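Local coordinates for protein citrinin polyketide synthase (Monascus purpureus, PDB 5MPT) that builds, as a non-reducing polyketide synthase, the keto-aldehyde precursor of the mycotoxin citrinin and carries out C-methylation through the methyltransferase domain that forms this chain, at residues E43-S48 against Q319-D324; E26-F31 against P370-Q375; A150-G155 against F327-G332; H55-F60 against C65-A70; F193-V198 against L225-R230. One frame throughout, in Å; residues are numbered along the deposited sequence.

Contact 1 (E43-S48 against Q319-D324)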
# COMPACT_ATOMS: atom_id res chain seq x y z
N GLU A 43 8.01 -13.14 12.59
CA GLU A 43 7.50 -13.10 13.96
C GLU A 43 6.20 -12.32 14.15
O GLU A 43 5.43 -12.66 15.05
CB GLU A 43 8.56 -12.51 14.91
CG GLU A 43 9.82 -13.35 15.05
CD GLU A 43 10.78 -12.79 16.11
OE1 GLU A 43 10.32 -12.08 17.04
OE2 GLU A 43 11.99 -13.06 16.00
N VAL A 44 5.93 -11.30 13.36
CA VAL A 44 4.75 -10.47 13.54
C VAL A 44 3.62 -10.96 12.65
O VAL A 44 2.52 -11.21 13.14
CB VAL A 44 5.08 -8.98 13.27
CG1 VAL A 44 3.95 -8.11 13.74
CG2 VAL A 44 6.32 -8.59 14.04
N MET A 45 3.93 -11.20 11.38
CA MET A 45 2.88 -11.57 10.43
C MET A 45 2.17 -12.87 10.76
O MET A 45 0.96 -12.94 10.55
CB MET A 45 3.45 -11.63 9.00
CG MET A 45 3.57 -10.27 8.35
SD MET A 45 4.35 -10.29 6.68
CE MET A 45 3.34 -11.63 5.97
N PRO A 46 2.83 -13.93 11.25
CA PRO A 46 2.06 -15.11 11.66
C PRO A 46 1.05 -14.79 12.74
O PRO A 46 -0.03 -15.39 12.77
CB PRO A 46 3.14 -16.09 12.12
CG PRO A 46 4.37 -15.66 11.31
CD PRO A 46 4.28 -14.17 11.27
N ARG A 47 1.33 -13.78 13.56
CA ARG A 47 0.41 -13.46 14.64
C ARG A 47 -0.76 -12.66 14.11
O ARG A 47 -1.91 -12.89 14.51
CB ARG A 47 1.12 -12.70 15.76
CG ARG A 47 2.20 -13.52 16.42
CD ARG A 47 2.92 -12.76 17.53
NE ARG A 47 2.07 -12.59 18.70
CZ ARG A 47 2.46 -12.03 19.84
NH1 ARG A 47 3.70 -11.56 19.97
NH2 ARG A 47 1.60 -11.95 20.85
N SER A 48 -0.51 -11.73 13.20
CA SER A 48 -1.63 -11.01 12.62
C SER A 48 -2.48 -11.93 11.73
O SER A 48 -3.70 -11.79 11.69
CB SER A 48 -1.13 -9.78 11.84
OG SER A 48 -0.25 -10.11 10.79
N GLN A 319 1.54 -10.18 -1.39
CA GLN A 319 0.36 -10.12 -0.54
C GLN A 319 0.72 -10.45 0.91
O GLN A 319 1.63 -11.24 1.19
CB GLN A 319 -0.73 -11.07 -1.05
CG GLN A 319 -1.36 -10.65 -2.35
CD GLN A 319 -2.23 -11.73 -2.94
OE1 GLN A 319 -1.95 -12.24 -4.03
NE2 GLN A 319 -3.31 -12.10 -2.24
N VAL A 320 -0.00 -9.80 1.82
CA VAL A 320 0.13 -9.96 3.27
C VAL A 320 -1.28 -10.25 3.77
O VAL A 320 -2.21 -9.51 3.41
CB VAL A 320 0.69 -8.70 3.93
CG1 VAL A 320 0.60 -8.78 5.45
CG2 VAL A 320 2.15 -8.52 3.51
N PRO A 321 -1.51 -11.29 4.59
CA PRO A 321 -2.91 -11.64 4.89
C PRO A 321 -3.72 -10.51 5.53
O PRO A 321 -4.87 -10.29 5.10
CB PRO A 321 -2.78 -12.87 5.79
CG PRO A 321 -1.54 -13.51 5.32
CD PRO A 321 -0.61 -12.39 4.98
N TRP A 322 -3.19 -9.80 6.53
CA TRP A 322 -4.02 -8.77 7.16
C TRP A 322 -4.40 -7.66 6.18
O TRP A 322 -5.47 -7.06 6.32
CB TRP A 322 -3.36 -8.16 8.39
CG TRP A 322 -2.15 -7.23 8.18
CD1 TRP A 322 -0.84 -7.55 8.32
CD2 TRP A 322 -2.18 -5.84 7.78
NE1 TRP A 322 -0.05 -6.46 8.04
CE2 TRP A 322 -0.85 -5.40 7.71
CE3 TRP A 322 -3.19 -4.93 7.49
CZ2 TRP A 322 -0.52 -4.11 7.38
CZ3 TRP A 322 -2.87 -3.67 7.15
CH2 TRP A 322 -1.54 -3.25 7.10
N VAL A 323 -3.54 -7.37 5.20
CA VAL A 323 -3.87 -6.36 4.19
C VAL A 323 -5.06 -6.82 3.35
O VAL A 323 -6.05 -6.09 3.17
CB VAL A 323 -2.64 -6.06 3.32
CG1 VAL A 323 -2.98 -5.07 2.21
CG2 VAL A 323 -1.47 -5.57 4.19
N ASP A 324 -4.97 -8.02 2.78
CA ASP A 324 -6.12 -8.58 2.07
C ASP A 324 -7.36 -8.64 2.95
O ASP A 324 -8.47 -8.35 2.50
CB ASP A 324 -5.80 -9.97 1.54
CG ASP A 324 -5.02 -9.91 0.25
OD1 ASP A 324 -5.46 -9.15 -0.63
OD2 ASP A 324 -4.00 -10.62 0.12
O HOH W 1 -1.12 -10.95 8.35

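Contact 2 (E26-F31 against P370-Q375)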
# COMPACT_ATOMS: atom_id res chain seq x y z
N GLU A 26 21.04 -0.32 -2.22
CA GLU A 26 21.95 -1.19 -1.46
C GLU A 26 21.72 -1.12 0.04
O GLU A 26 22.18 -2.01 0.74
CB GLU A 26 23.39 -0.83 -1.80
CG GLU A 26 23.69 -1.17 -3.26
CD GLU A 26 25.08 -0.78 -3.74
OE1 GLU A 26 25.86 -0.17 -2.97
OE2 GLU A 26 25.39 -1.11 -4.91
N ALA A 27 21.02 -0.11 0.54
CA ALA A 27 20.74 0.04 1.96
C ALA A 27 19.38 -0.52 2.36
O ALA A 27 18.95 -0.29 3.50
CB ALA A 27 20.80 1.51 2.35
N THR A 28 18.67 -1.21 1.46
CA THR A 28 17.31 -1.68 1.75
C THR A 28 17.24 -2.47 3.07
O THR A 28 16.41 -2.17 3.92
CB THR A 28 16.76 -2.53 0.58
OG1 THR A 28 16.78 -1.76 -0.62
CG2 THR A 28 15.32 -2.95 0.83
N ASP A 29 18.10 -3.48 3.24
CA ASP A 29 18.10 -4.28 4.46
C ASP A 29 18.42 -3.45 5.69
O ASP A 29 17.87 -3.67 6.77
CB ASP A 29 19.10 -5.41 4.34
CG ASP A 29 18.66 -6.51 3.43
OD1 ASP A 29 17.44 -6.74 3.33
OD2 ASP A 29 19.52 -7.18 2.83
N ASP A 30 19.29 -2.45 5.52
CA ASP A 30 19.56 -1.51 6.60
C ASP A 30 18.32 -0.75 7.01
O ASP A 30 18.11 -0.50 8.20
CB ASP A 30 20.64 -0.50 6.20
CG ASP A 30 22.01 -1.14 5.92
OD1 ASP A 30 22.63 -1.69 6.84
OD2 ASP A 30 22.51 -1.03 4.77
N PHE A 31 17.52 -0.28 6.04
CA PHE A 31 16.30 0.44 6.40
C PHE A 31 15.30 -0.48 7.11
O PHE A 31 14.65 -0.05 8.06
CB PHE A 31 15.64 1.10 5.16
CG PHE A 31 16.31 2.38 4.76
CD1 PHE A 31 15.97 3.56 5.39
CD2 PHE A 31 17.36 2.37 3.89
CE1 PHE A 31 16.61 4.69 5.11
CE2 PHE A 31 18.00 3.54 3.58
CZ PHE A 31 17.62 4.70 4.20
N PRO A 370 13.61 -11.09 4.23
CA PRO A 370 12.34 -11.44 3.55
C PRO A 370 11.43 -10.24 3.36
O PRO A 370 10.68 -10.22 2.39
CB PRO A 370 11.73 -12.49 4.49
CG PRO A 370 12.41 -12.28 5.83
CD PRO A 370 13.79 -11.84 5.49
N GLU A 371 11.48 -9.25 4.26
CA GLU A 371 10.63 -8.08 4.14
C GLU A 371 10.96 -7.26 2.92
O GLU A 371 10.10 -6.53 2.43
CB GLU A 371 10.76 -7.23 5.40
CG GLU A 371 10.31 -7.90 6.68
CD GLU A 371 11.33 -8.82 7.34
OE1 GLU A 371 12.57 -8.78 7.04
OE2 GLU A 371 10.90 -9.58 8.25
N ALA A 372 12.21 -7.34 2.42
CA ALA A 372 12.58 -6.64 1.20
C ALA A 372 11.74 -7.07 0.00
O ALA A 372 11.76 -6.37 -1.01
CB ALA A 372 14.08 -6.85 0.90
N ASN A 373 10.99 -8.17 0.10
CA ASN A 373 10.09 -8.59 -0.97
C ASN A 373 8.66 -8.13 -0.75
O ASN A 373 7.83 -8.22 -1.68
CB ASN A 373 10.12 -10.12 -1.12
CG ASN A 373 11.49 -10.64 -1.47
OD1 ASN A 373 12.18 -10.08 -2.32
ND2 ASN A 373 11.92 -11.70 -0.78
N ILE A 374 8.35 -7.56 0.41
CA ILE A 374 6.95 -7.25 0.71
C ILE A 374 6.51 -5.97 0.02
O ILE A 374 5.43 -5.92 -0.59
CB ILE A 374 6.70 -7.17 2.23
CG1 ILE A 374 7.03 -8.51 2.89
CG2 ILE A 374 5.27 -6.76 2.51
CD1 ILE A 374 7.10 -8.42 4.41
N GLN A 375 7.29 -4.91 0.17
CA GLN A 375 7.13 -3.69 -0.61
C GLN A 375 8.45 -3.35 -1.25
O GLN A 375 9.52 -3.75 -0.79
CB GLN A 375 6.68 -2.50 0.24
CG GLN A 375 5.54 -2.86 1.18
CD GLN A 375 4.56 -1.74 1.32
OE1 GLN A 375 3.87 -1.39 0.35
NE2 GLN A 375 4.48 -1.16 2.48

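Contact 3 (A150-G155 against F327-G332)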
# COMPACT_ATOMS: atom_id res chain seq x y z
N ALA A 150 -18.67 -10.67 9.69
CA ALA A 150 -19.92 -11.23 9.19
C ALA A 150 -20.87 -10.12 8.76
O ALA A 150 -21.49 -10.19 7.68
CB ALA A 150 -20.56 -12.14 10.26
N ASP A 151 -20.98 -9.06 9.57
CA ASP A 151 -21.84 -7.95 9.17
C ASP A 151 -21.39 -7.32 7.86
O ASP A 151 -22.23 -6.94 7.03
CB ASP A 151 -21.90 -6.90 10.28
CG ASP A 151 -22.81 -7.32 11.40
OD1 ASP A 151 -23.41 -8.41 11.28
OD2 ASP A 151 -22.93 -6.56 12.39
N CYS A 152 -20.07 -7.18 7.64
CA CYS A 152 -19.57 -6.57 6.41
C CYS A 152 -19.85 -7.44 5.19
O CYS A 152 -20.36 -6.95 4.18
CB CYS A 152 -18.06 -6.28 6.50
SG CYS A 152 -17.67 -4.91 7.55
N ILE A 153 -19.52 -8.73 5.25
CA ILE A 153 -19.65 -9.50 4.03
C ILE A 153 -21.10 -9.72 3.65
O ILE A 153 -21.37 -9.98 2.48
CB ILE A 153 -18.92 -10.84 4.08
CG1 ILE A 153 -19.45 -11.76 5.16
CG2 ILE A 153 -17.36 -10.61 4.33
CD1 ILE A 153 -18.74 -13.13 5.19
N THR A 154 -22.05 -9.60 4.59
CA THR A 154 -23.48 -9.70 4.26
C THR A 154 -24.13 -8.37 3.95
O THR A 154 -25.27 -8.35 3.47
CB THR A 154 -24.24 -10.39 5.39
OG1 THR A 154 -24.14 -9.65 6.61
CG2 THR A 154 -23.71 -11.76 5.57
N GLY A 155 -23.44 -7.25 4.15
CA GLY A 155 -23.99 -5.95 3.84
C GLY A 155 -24.60 -5.21 5.00
O GLY A 155 -25.05 -4.07 4.82
N PHE A 327 -8.52 -4.70 3.45
CA PHE A 327 -8.79 -3.94 2.25
C PHE A 327 -9.61 -4.72 1.26
O PHE A 327 -10.32 -4.11 0.43
CB PHE A 327 -7.47 -3.48 1.63
CG PHE A 327 -6.80 -2.39 2.41
CD1 PHE A 327 -5.93 -2.68 3.43
CD2 PHE A 327 -7.03 -1.06 2.08
CE1 PHE A 327 -5.32 -1.66 4.17
CE2 PHE A 327 -6.40 -0.04 2.79
CZ PHE A 327 -5.56 -0.34 3.82
N GLY A 328 -9.61 -6.05 1.35
CA GLY A 328 -10.42 -6.82 0.45
C GLY A 328 -11.90 -6.58 0.62
O GLY A 328 -12.67 -6.93 -0.28
N LEU A 329 -12.31 -5.94 1.72
CA LEU A 329 -13.69 -5.55 1.94
C LEU A 329 -14.10 -4.33 1.14
O LEU A 329 -15.30 -4.00 1.13
CB LEU A 329 -13.94 -5.22 3.41
CG LEU A 329 -13.89 -6.33 4.44
CD1 LEU A 329 -13.95 -5.72 5.81
CD2 LEU A 329 -15.07 -7.27 4.22
N LEU A 330 -13.15 -3.66 0.48
CA LEU A 330 -13.38 -2.34 -0.10
C LEU A 330 -13.40 -2.45 -1.62
O LEU A 330 -12.52 -3.07 -2.22
CB LEU A 330 -12.29 -1.37 0.34
CG LEU A 330 -12.13 -1.32 1.86
CD1 LEU A 330 -10.93 -0.47 2.24
CD2 LEU A 330 -13.39 -0.79 2.53
N GLU A 331 -14.40 -1.79 -2.23
CA GLU A 331 -14.53 -1.80 -3.68
C GLU A 331 -13.25 -1.36 -4.37
O GLU A 331 -12.94 -1.85 -5.47
CB GLU A 331 -15.69 -0.89 -4.10
CG GLU A 331 -17.08 -1.31 -3.66
CD GLU A 331 -18.16 -0.68 -4.51
OE1 GLU A 331 -17.84 -0.24 -5.64
OE2 GLU A 331 -19.32 -0.61 -4.07
N GLY A 332 -12.48 -0.47 -3.75
CA GLY A 332 -11.24 0.06 -4.32
C GLY A 332 -10.13 -0.95 -4.49
O GLY A 332 -9.15 -0.65 -5.16

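Contact 4 (H55-F60 against C65-A70)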
# COMPACT_ATOMS: atom_id res chain seq x y z
N HIS A 55 -10.80 -14.25 13.55
CA HIS A 55 -11.94 -13.41 13.22
C HIS A 55 -12.82 -14.06 12.16
O HIS A 55 -14.05 -13.97 12.21
CB HIS A 55 -11.47 -12.06 12.71
CG HIS A 55 -11.08 -11.09 13.77
ND1 HIS A 55 -11.93 -10.67 14.76
CD2 HIS A 55 -9.93 -10.40 13.94
CE1 HIS A 55 -11.32 -9.77 15.51
NE2 HIS A 55 -10.10 -9.58 15.03
N ILE A 56 -12.20 -14.74 11.20
CA ILE A 56 -12.96 -15.41 10.15
C ILE A 56 -13.78 -16.55 10.74
O ILE A 56 -14.98 -16.70 10.46
CB ILE A 56 -12.01 -15.92 9.05
CG1 ILE A 56 -11.42 -14.75 8.29
CG2 ILE A 56 -12.75 -16.86 8.11
CD1 ILE A 56 -10.16 -15.09 7.58
N VAL A 57 -13.16 -17.35 11.62
CA VAL A 57 -13.85 -18.46 12.24
C VAL A 57 -15.07 -17.95 13.01
O VAL A 57 -16.17 -18.49 12.90
CB VAL A 57 -12.90 -19.25 13.15
CG1 VAL A 57 -13.72 -20.20 14.01
CG2 VAL A 57 -11.90 -20.03 12.35
N ASN A 58 -14.88 -16.86 13.77
CA ASN A 58 -15.98 -16.26 14.50
C ASN A 58 -17.10 -15.81 13.57
O ASN A 58 -18.28 -15.99 13.89
CB ASN A 58 -15.48 -15.08 15.33
CG ASN A 58 -14.72 -15.51 16.54
OD1 ASN A 58 -14.78 -16.68 16.96
ND2 ASN A 58 -13.98 -14.57 17.14
N ALA A 59 -16.76 -15.18 12.44
CA ALA A 59 -17.78 -14.74 11.49
C ALA A 59 -18.54 -15.92 10.90
O ALA A 59 -19.76 -15.88 10.72
CB ALA A 59 -17.11 -13.89 10.40
N PHE A 60 -17.81 -16.98 10.57
CA PHE A 60 -18.42 -18.17 10.00
C PHE A 60 -19.43 -18.79 10.97
O PHE A 60 -20.56 -19.15 10.58
CB PHE A 60 -17.30 -19.14 9.66
CG PHE A 60 -16.75 -18.95 8.29
CD1 PHE A 60 -16.61 -17.68 7.75
CD2 PHE A 60 -16.38 -20.04 7.53
CE1 PHE A 60 -16.13 -17.51 6.47
CE2 PHE A 60 -15.88 -19.86 6.25
CZ PHE A 60 -15.76 -18.61 5.73
N CYS A 65 -22.06 -21.48 10.02
CA CYS A 65 -21.07 -22.50 9.70
C CYS A 65 -20.39 -22.96 10.97
O CYS A 65 -19.56 -22.20 11.53
CB CYS A 65 -20.02 -21.98 8.71
SG CYS A 65 -18.91 -23.27 8.14
N PRO A 66 -20.64 -24.21 11.45
CA PRO A 66 -20.14 -24.70 12.74
C PRO A 66 -18.69 -25.16 12.68
O PRO A 66 -18.34 -26.25 13.14
CB PRO A 66 -21.08 -25.87 13.03
CG PRO A 66 -21.38 -26.39 11.68
CD PRO A 66 -21.52 -25.20 10.81
N ILE A 67 -17.84 -24.33 12.09
CA ILE A 67 -16.47 -24.75 11.80
C ILE A 67 -15.73 -25.05 13.10
O ILE A 67 -14.88 -25.95 13.13
CB ILE A 67 -15.79 -23.66 10.94
CG1 ILE A 67 -14.33 -24.03 10.66
CG2 ILE A 67 -15.91 -22.29 11.59
CD1 ILE A 67 -13.70 -23.24 9.48
N ARG A 68 -16.05 -24.35 14.18
CA ARG A 68 -15.31 -24.56 15.42
C ARG A 68 -15.56 -25.95 15.99
O ARG A 68 -14.67 -26.54 16.60
CB ARG A 68 -15.68 -23.49 16.44
CG ARG A 68 -14.68 -23.40 17.58
CD ARG A 68 -15.17 -22.51 18.70
NE ARG A 68 -15.96 -21.39 18.22
CZ ARG A 68 -15.46 -20.26 17.75
NH1 ARG A 68 -14.14 -20.08 17.70
NH2 ARG A 68 -16.29 -19.30 17.35
N SER A 69 -16.76 -26.50 15.78
CA SER A 69 -17.13 -27.78 16.37
C SER A 69 -17.19 -28.91 15.35
O SER A 69 -17.43 -30.06 15.74
CB SER A 69 -18.47 -27.64 17.07
OG SER A 69 -19.45 -27.10 16.20
N ALA A 70 -16.96 -28.63 14.08
CA ALA A 70 -17.11 -29.63 13.03
C ALA A 70 -16.06 -30.72 13.18
O ALA A 70 -14.90 -30.46 13.50
CB ALA A 70 -16.99 -28.98 11.65

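Contact 5 (F193-V198 against L225-R230)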
# COMPACT_ATOMS: atom_id res chain seq x y z
N PHE A 193 16.93 8.47 -0.63
CA PHE A 193 17.14 8.55 -2.06
C PHE A 193 17.04 10.00 -2.53
O PHE A 193 17.93 10.51 -3.23
CB PHE A 193 16.12 7.67 -2.79
CG PHE A 193 15.95 8.03 -4.23
CD1 PHE A 193 17.00 7.88 -5.12
CD2 PHE A 193 14.73 8.51 -4.69
CE1 PHE A 193 16.88 8.22 -6.45
CE2 PHE A 193 14.59 8.85 -6.02
CZ PHE A 193 15.67 8.72 -6.92
N LEU A 194 15.96 10.68 -2.14
CA LEU A 194 15.75 12.05 -2.61
C LEU A 194 16.84 12.99 -2.09
O LEU A 194 17.29 13.89 -2.82
CB LEU A 194 14.37 12.54 -2.21
CG LEU A 194 13.20 11.89 -2.96
CD1 LEU A 194 11.86 12.27 -2.30
CD2 LEU A 194 13.22 12.30 -4.45
N GLU A 195 17.26 12.83 -0.83
CA GLU A 195 18.31 13.68 -0.30
C GLU A 195 19.60 13.49 -1.09
O GLU A 195 20.26 14.46 -1.47
CB GLU A 195 18.54 13.38 1.19
CG GLU A 195 19.59 14.26 1.77
CD GLU A 195 19.60 14.27 3.28
OE1 GLU A 195 19.11 13.31 3.88
OE2 GLU A 195 20.10 15.25 3.88
N GLN A 196 19.96 12.23 -1.37
CA GLN A 196 21.18 11.98 -2.12
C GLN A 196 21.04 12.47 -3.55
O GLN A 196 22.03 12.90 -4.18
CB GLN A 196 21.50 10.48 -2.09
CG GLN A 196 21.92 9.99 -0.71
CD GLN A 196 23.21 10.66 -0.27
OE1 GLN A 196 24.16 10.78 -1.04
NE2 GLN A 196 23.20 11.19 0.94
N LEU A 197 19.82 12.41 -4.07
CA LEU A 197 19.53 12.94 -5.41
C LEU A 197 19.78 14.44 -5.47
O LEU A 197 20.49 14.93 -6.35
CB LEU A 197 18.08 12.63 -5.79
CG LEU A 197 17.60 13.22 -7.11
CD1 LEU A 197 18.36 12.59 -8.26
CD2 LEU A 197 16.10 13.04 -7.31
N VAL A 198 19.20 15.17 -4.52
CA VAL A 198 19.27 16.63 -4.56
C VAL A 198 20.71 17.14 -4.41
O VAL A 198 21.08 18.16 -5.04
CB VAL A 198 18.29 17.17 -3.48
CG1 VAL A 198 18.43 18.65 -3.26
CG2 VAL A 198 16.88 16.86 -3.89
N LEU A 225 7.84 16.81 3.14
CA LEU A 225 7.80 18.27 3.27
C LEU A 225 8.89 18.77 4.21
O LEU A 225 9.64 19.68 3.81
CB LEU A 225 6.41 18.72 3.73
CG LEU A 225 5.30 18.82 2.67
CD1 LEU A 225 5.42 17.72 1.62
CD2 LEU A 225 3.94 18.79 3.32
N PRO A 226 9.02 18.25 5.44
CA PRO A 226 10.16 18.64 6.28
C PRO A 226 11.49 18.35 5.62
O PRO A 226 12.45 19.12 5.79
CB PRO A 226 9.97 17.79 7.54
CG PRO A 226 8.55 17.45 7.57
CD PRO A 226 8.11 17.33 6.15
N LEU A 227 11.58 17.24 4.88
CA LEU A 227 12.80 16.95 4.14
C LEU A 227 13.14 18.07 3.16
O LEU A 227 14.27 18.55 3.12
CB LEU A 227 12.67 15.61 3.41
CG LEU A 227 13.89 15.29 2.53
CD1 LEU A 227 15.13 15.07 3.39
CD2 LEU A 227 13.66 14.09 1.63
N LEU A 228 12.17 18.48 2.34
CA LEU A 228 12.45 19.53 1.36
C LEU A 228 12.70 20.87 2.04
O LEU A 228 13.49 21.69 1.55
CB LEU A 228 11.29 19.62 0.37
CG LEU A 228 11.08 18.36 -0.47
CD1 LEU A 228 9.71 18.32 -1.09
CD2 LEU A 228 12.15 18.31 -1.54
N GLU A 229 12.01 21.13 3.15
CA GLU A 229 12.27 22.31 3.95
C GLU A 229 13.73 22.37 4.38
O GLU A 229 14.40 23.40 4.22
CB GLU A 229 11.34 22.30 5.16
CG GLU A 229 11.31 23.54 6.03
CD GLU A 229 10.28 23.42 7.15
OE1 GLU A 229 10.30 22.40 7.88
OE2 GLU A 229 9.43 24.33 7.28
N ARG A 230 14.26 21.26 4.90
CA ARG A 230 15.63 21.23 5.41
C ARG A 230 16.67 21.28 4.31
O ARG A 230 17.77 21.82 4.50
CB ARG A 230 15.84 19.97 6.25
CG ARG A 230 17.30 19.53 6.36
CD ARG A 230 17.50 18.44 7.40
NE ARG A 230 16.86 17.19 7.03
CZ ARG A 230 17.42 16.23 6.30
NH1 ARG A 230 18.65 16.38 5.83
NH2 ARG A 230 16.75 15.12 6.03

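Contact 1 (E43-S48 against Q319-D324)
M45 and S48 of helix 40-62 meet V320, P321 and W322, the N-cap and first residues of helix 321-327, where the helical N-terminal part of the C-methyltransferase domain packs on its catalytic part. M45 makes the apolar half of the contact with its terminal methyl alone. Bent at chi3 (49°), the chain swings CE towards the partner helix, 4.0 Å from CG1 of V320 and 4.1 Å from CD of P321, and the M45 and V320 side chains cross at about a right angle. S48 brings a hydroxyl: its OG lies 3.6 Å from CD1 of W322, oblique to the indole, and its polar tie to the partner segment runs through a water, 2.7 Å from S48 OG and 3.0 Å from W322 N, which donates to it. This suits a first helical turn: V320 occupies the N-cap, P321 has no N-H to give, and the amide of W322 finds its acceptor in the water. The turn itself is fastened by D324 N to V320 O and by an almost straight bond from Q319 NE2 to D324 OD2 (2.9 Å, 171°). W322 is fixed further by V323 CG2 over the centre of one ring face and by NE1 bonded to Y40 OH. Its side chain is about 7 Å from that of the active-site residue Y177 and about 10 Å from the bound S-adenosyl-L-homocysteine.

Contact 2 (E26-F31 against P370-Q375)
A small, buried packing contact sets T28 and D29, in the first turn of helix 28-34, against A372 in the connection between strands 361-364 and 375-381. Those strands are the last two of the seven-stranded sheet, whose order 3-2-1-4-5-7-6 is that of class I S-adenosylmethionine-dependent methyltransferases, so the contact joins a helix of the N-terminal region to the closing hairpin of the catalytic fold. The backbones come nearest at D29 and A372, whose CA atoms are 6.8 Å apart.

The connection presents A372 from a short 3-10 turn, as the i to i+3 bonds N373 N to P370 O (3.1 Å) and I374 N to E371 O (2.9 Å) show. Its methyl is the one group on this side to touch the helix. T28 OG1 sits beside the backbone N (chi1 -57°), which leaves CG2 anti to that N and facing the loop, while OG1 is engaged by K25 O and Q189 NE2. D29 comes beside it with a carboxylate already committed: OD1 accepts from R369 N and OD2 from T368 N, two successive backbone amides just ahead of the 3-10 turn. These bonds hold the carboxylate against the loop and bring it alongside A372. Away from them, E371 OE2 accepts from Y41 N of helix 40-62. The A372 methyl thus meets two neighbours at equal range, its CB being 4.1 Å from T28 CG2 and also 4.1 Å from D29 OD1.

Contact 3 (A150-G155 against F327-G332)
L329 and I153 approach to 7.4 Å between CA atoms, where a type I beta turn from F327 to L330, closed by L330 N to F327 O at 2.9 Å, faces the last turn of helix 149-154. L329 supplies all of the turn's touching atoms. Its CD2 settles between two consecutive helix residues, 3.9 Å from C152 CB and 4.1 Å from I153 CG2, while CD1 reaches 4.2 Å from C152 SG. I153 offers this branch because CG2 stands anti to its carbonyl carbon; CG1 (chi1 61°) takes the position between N and C, and the longer arm leads away from the turn. The helix stops right here: G155, with a positive phi of 97°, ends it in a Schellman motif, and one of the two bonds back into the last turn is G155 N to C152 O, 3.1 Å. One residue earlier, T154 OG1 donates to A150 O at 2.9 Å, and T154 N reaches that same oxygen from the opposite face of the carbonyl plane. Far from the annotated sites, the contact is apolar packing inside a cluster of helices. From helix 86-98, F88 touches L329 and M89 touches I153; L162 of helix 159-164 touches C152, and A150 rests on A59 and Q62 of helix 40-62.

Contact 4 (H55-F60 against C65-A70)
F60 O accepts from C65 N at 2.8 Å (159°), the donor standing above the carbonyl plane, and this bond ties the last turns of helix 40-62 to the chain that leaves it. A second bond runs between side chains: R68 NH2 meets N58 OD1 at 3.0 Å, in the carbonyl plane and at the guanidinium edge, although the two flat groups are turned 51° apart. R68 is bent at chi3, which brings one guanidinium face over V57, whose CG1 lies 3.7 Å from NH1. Between the polar links sits an apolar one. I67 CG2, in the position between backbone N and carbonyl carbon, is wedged 3.9 Å from V57 CG1 and equally 3.9 Å from F60 CB. C65 SG lies oblique to the F60 ring, 5.3 Å from its centroid, and P66 is the centre of an inverse gamma turn. All this belongs to the helix-turn-helix family region, where helices 40-62 and 86-98 with a small antiparallel sheet are consistent with a winged-helix-like fold. F60 packs on M89, Y93 and L96 of helix 86-98, I67 O accepts from R111 NE of strand 108-111, and the loop runs on to strand 75-76 of the same sheet.

Contact 5 (F193-V198 against L225-R230)
E195 and R230 both leave their helices with CG anti to the backbone N (chi1 -178° for E195); the glutamate then runs on extended, whereas the arginine bends at chi3; the side chains cross at about a right angle and their charged ends meet. R230 NH1 donates to E195 OE2 at 2.7 Å, with an N-H...O angle of 147°. The carboxylate is met from above its plane, while the oxygen lies near the guanidinium plane. E195 OE1 also sits at that guanidinium edge, yet 3.7 Å from R230 NH2, which makes the salt bridge single-pronged and not bidentate.

Beneath the ion pair, L227 points at helix 181-198 and carries the apolar part. Its CD2 lies 4.2 Å from L194 CB, and its CD1 is 4.4 Å from E195 OE1. The two segments run nearly parallel, crossing at -23°, but their axes stay 11.0 Å apart, so the backbones are spanned by side chains and not by close helix packing. Helix 221-231 is the crossover of the beta-alpha-beta unit between parallel strands 208-213 and 235-241 of the Rossmann-like methyltransferase fold, and L228 packs on V235 and Y237 of the latter. Helix 181-198, which leads into the first of these strands, lies alongside helix 221-231.

R230 is modelled in two conformers and also touches a crystal neighbour; the bridge is described for one of them, and what the other does is not settled. With K199 forming a long, weak ion pair to E195 OE2, the carboxylate probably feels positive charge from two sources, with R230 the closer.

From the N terminus, residues 26-31 open contact 2, the outermost loop, which closes at 370-375 and encloses all the others. Residues 43-48 open contact 1 on helix 40-62; farther along that helix, contact 4 closes its short loop at once and is nested inside contact 1. Residues 150-155 then open contact 3, and contact 5 forms wholly within it. Contact 1 closes at 319-324 before contact 3 closes at 327-332, so these two cross, tying the N-terminal helices to the catalytic part twice. I374 of contact 2 packs on M45 and V320 of contact 1, while A150 of contact 3 meets A59 of contact 4. Contact 5 stays within the Rossmann-like part, its centre about 50 Å from that of contact 4.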